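Local structure of aminotransferase class-III (Sphaerobacter thermophilus DSM 20745, 6K8H) at residues B[198-203]-B[232-237]. The protein belongs to the class-III aminotransferases, an omega-transaminase with the fold of the pyridoxal-phosphate-dependent aminotransferases. Residues are numbered along the deposited sequence; the frame is centred on the assembly and turned at random.
Sequences PFNDID and PAEPAF
The carboxamide of Asn200 bridges the backbone of Pro232 and Glu234 with both of its polar atoms. OD1 of Asn200 accepts from N of Glu234 at 2.8 Å, the N-H lying in the carbonyl plane on a lone pair. ND2 of the same amide donates to O of Pro232 at 3.1 Å; this acceptor sits in the amide plane, although the donor stands above the peptide plane of Pro232. The two bonds fix the rotation of the amide. A water lies 2.9 Å from OD1 of Asn200 and probably links it to OE1 of Glu234, while OE2 of Glu234 is hydrogen-bonded to OH of Tyr231.

Beside the amide, the Phe237 ring packs against the Pro198–Asp201 turn, with CA of Asn200 over one face in a CH-pi contact, 3.9 Å from the centroid. One edge of Phe237 points at the face of Phe199, planes 56° apart, and CG of Phe199, anti to its N (chi1 -166°), carries CZ to 3.7 Å from CB of Ala233. CB of Ile202 meets CD1 of Phe237 at 3.8 Å. The contact thus joins a type II turn, where strand 194-197 leads into helix 202-211, to the N-terminal end of helix 235-248 in the alpha/beta domain of the aminotransferase fold.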
ATOM      1  N   PRO B 198      26.826  -4.218   7.110  1.00  9.15           N
ATOM      2  CA  PRO B 198      27.389  -4.794   5.874  1.00  7.76           C
ATOM      3  C   PRO B 198      26.906  -6.214   5.586  1.00 10.77           C
ATOM      4  O   PRO B 198      27.172  -7.135   6.374  1.00  9.52           O
ATOM      5  CB  PRO B 198      28.901  -4.766   6.138  1.00 13.12           C
ATOM      6  CG  PRO B 198      29.027  -4.867   7.648  1.00 11.63           C
ATOM      7  CD  PRO B 198      27.766  -4.263   8.245  1.00 10.27           C
ATOM      8  N   PHE B 199      26.213  -6.412   4.455  1.00  6.43           N
ATOM      9  CA  PHE B 199      25.664  -7.732   4.145  1.00 10.34           C
ATOM     10  C   PHE B 199      26.795  -8.747   3.981  1.00 11.66           C
ATOM     11  O   PHE B 199      27.829  -8.454   3.375  1.00 10.40           O
ATOM     12  CB  PHE B 199      24.796  -7.659   2.879  1.00  7.57           C
ATOM     13  CG  PHE B 199      23.921  -8.874   2.645  1.00 10.20           C
ATOM     14  CD1 PHE B 199      22.711  -9.024   3.316  1.00 10.57           C
ATOM     15  CD2 PHE B 199      24.307  -9.862   1.751  1.00  8.20           C
ATOM     16  CE1 PHE B 199      21.889 -10.126   3.092  1.00  7.95           C
ATOM     17  CE2 PHE B 199      23.492 -10.971   1.534  1.00 10.57           C
ATOM     18  CZ  PHE B 199      22.283 -11.101   2.211  1.00  9.49           C
ATOM     19  N   ASN B 200      26.619  -9.931   4.581  1.00 11.64           N
ATOM     20  CA  ASN B 200      27.584 -11.040   4.474  1.00 13.72           C
ATOM     21  C   ASN B 200      28.953 -10.697   5.065  1.00 16.18           C
ATOM     22  O   ASN B 200      29.980 -11.257   4.663  1.00 15.49           O
ATOM     23  CB  ASN B 200      27.750 -11.513   3.024  1.00  9.64           C
ATOM     24  CG  ASN B 200      26.898 -12.721   2.709  1.00 12.96           C
ATOM     25  OD1 ASN B 200      26.621 -13.541   3.583  1.00 11.85           O
ATOM     26  ND2 ASN B 200      26.470 -12.837   1.454  1.00 10.65           N
ATOM     27  N   ASP B 201      28.991  -9.773   6.018  1.00 13.97           N
ATOM     28  CA  ASP B 201      30.208  -9.429   6.747  1.00 15.72           C
ATOM     29  C   ASP B 201      29.817  -9.531   8.221  1.00 15.54           C
ATOM     30  O   ASP B 201      29.332  -8.565   8.821  1.00 11.97           O
ATOM     31  CB  ASP B 201      30.702  -8.037   6.319  1.00 15.83           C
ATOM     32  CG  ASP B 201      31.780  -7.467   7.230  1.00 18.61           C
ATOM     33  OD1 ASP B 201      32.173  -8.113   8.226  1.00 20.71           O
ATOM     34  OD2 ASP B 201      32.230  -6.339   6.932  1.00 21.11           O
ATOM     35  N   ILE B 202      30.000 -10.721   8.800  1.00 15.76           N
ATOM     36  CA  ILE B 202      29.435 -10.954  10.127  1.00 13.67           C
ATOM     37  C   ILE B 202      30.193 -10.162  11.185  1.00 12.57           C
ATOM     38  O   ILE B 202      29.605  -9.732  12.181  1.00 11.25           O
ATOM     39  CB  ILE B 202      29.390 -12.462  10.452  1.00 16.67           C
ATOM     40  CG1 ILE B 202      28.599 -12.719  11.749  1.00 15.00           C
ATOM     41  CG2 ILE B 202      30.788 -13.042  10.565  1.00 13.19           C
ATOM     42  CD1 ILE B 202      27.215 -12.085  11.775  1.00 12.97           C
ATOM     43  N   ASP B 203      31.490  -9.925  10.988  1.00 17.24           N
ATOM     44  CA  ASP B 203      32.266  -9.186  11.984  1.00 20.65           C
ATOM     45  C   ASP B 203      31.748  -7.760  12.160  1.00 18.16           C
ATOM     46  O   ASP B 203      31.461  -7.322  13.285  1.00 18.80           O
ATOM     47  CB  ASP B 203      33.742  -9.184  11.590  1.00 23.19           C
ATOM     48  CG  ASP B 203      34.599  -8.409  12.564  1.00 34.80           C
ATOM     49  OD1 ASP B 203      34.795  -8.893  13.698  1.00 42.09           O
ATOM     50  OD2 ASP B 203      35.077  -7.314  12.183  1.00 41.74           O
ATOM     51  N   PRO B 232      23.008 -15.113  -1.831  1.00 12.72           N
ATOM     52  CA  PRO B 232      22.296 -15.216  -0.553  1.00 10.95           C
ATOM     53  C   PRO B 232      23.181 -14.944   0.653  1.00 11.93           C
ATOM     54  O   PRO B 232      24.412 -15.033   0.604  1.00 12.96           O
ATOM     55  CB  PRO B 232      21.796 -16.666  -0.535  1.00 14.86           C
ATOM     56  CG  PRO B 232      21.939 -17.166  -1.944  1.00 13.26           C
ATOM     57  CD  PRO B 232      23.049 -16.392  -2.560  1.00 13.52           C
ATOM     58  N   ALA B 233      22.517 -14.578   1.752  1.00 12.38           N
ATOM     59  CA  ALA B 233      23.169 -14.563   3.055  1.00 10.83           C
ATOM     60  C   ALA B 233      23.786 -15.930   3.326  1.00 14.64           C
ATOM     61  O   ALA B 233      23.123 -16.967   3.183  1.00  9.70           O
ATOM     62  CB  ALA B 233      22.153 -14.199   4.147  1.00  9.35           C
ATOM     63  N   GLU B 234      25.081 -15.930   3.681  1.00 12.88           N
ATOM     64  CA  GLU B 234      25.778 -17.188   3.899  1.00 13.14           C
ATOM     65  C   GLU B 234      25.361 -17.796   5.242  1.00 16.01           C
ATOM     66  O   GLU B 234      25.023 -17.069   6.181  1.00 13.63           O
ATOM     67  CB  GLU B 234      27.293 -16.971   3.829  1.00 13.94           C
ATOM     68  CG  GLU B 234      27.756 -16.647   2.401  1.00 19.23           C
ATOM     69  CD  GLU B 234      29.239 -16.285   2.276  1.00 24.17           C
ATOM     70  OE1 GLU B 234      29.852 -15.840   3.275  1.00 31.78           O
ATOM     71  OE2 GLU B 234      29.788 -16.434   1.154  1.00 21.31           O
ATOM     72  N   PRO B 235      25.361 -19.131   5.344  1.00 19.72           N
ATOM     73  CA  PRO B 235      24.738 -19.775   6.520  1.00 19.50           C
ATOM     74  C   PRO B 235      25.347 -19.369   7.854  1.00 17.48           C
ATOM     75  O   PRO B 235      24.592 -19.063   8.793  1.00 18.59           O
ATOM     76  CB  PRO B 235      24.923 -21.274   6.235  1.00 23.96           C
ATOM     77  CG  PRO B 235      25.003 -21.365   4.730  1.00 24.92           C
ATOM     78  CD  PRO B 235      25.703 -20.104   4.284  1.00 20.50           C
ATOM     79  N   ALA B 236      26.680 -19.322   7.965  1.00 17.66           N
ATOM     80  CA  ALA B 236      27.301 -18.920   9.227  1.00 22.72           C
ATOM     81  C   ALA B 236      26.922 -17.490   9.609  1.00 18.94           C
ATOM     82  O   ALA B 236      26.636 -17.205  10.782  1.00 17.95           O
ATOM     83  CB  ALA B 236      28.822 -19.058   9.131  1.00 23.03           C
ATOM     84  N   PHE B 237      26.921 -16.583   8.626  1.00 14.97           N
ATOM     85  CA  PHE B 237      26.531 -15.194   8.853  1.00 16.41           C
ATOM     86  C   PHE B 237      25.110 -15.103   9.400  1.00 11.87           C
ATOM     87  O   PHE B 237      24.856 -14.420  10.394  1.00 14.20           O
ATOM     88  CB  PHE B 237      26.669 -14.417   7.538  1.00 12.14           C
ATOM     89  CG  PHE B 237      25.938 -13.096   7.511  1.00 12.93           C
ATOM     90  CD1 PHE B 237      26.520 -11.957   8.030  1.00 14.71           C
ATOM     91  CD2 PHE B 237      24.686 -12.992   6.936  1.00 13.33           C
ATOM     92  CE1 PHE B 237      25.864 -10.743   7.988  1.00 11.93           C
ATOM     93  CE2 PHE B 237      24.020 -11.770   6.891  1.00 13.23           C
ATOM     94  CZ  PHE B 237      24.613 -10.650   7.424  1.00 11.25           C
TER
HETATM   95  O   HOH W   1      29.130 -14.106   4.892  1.00 20.10           O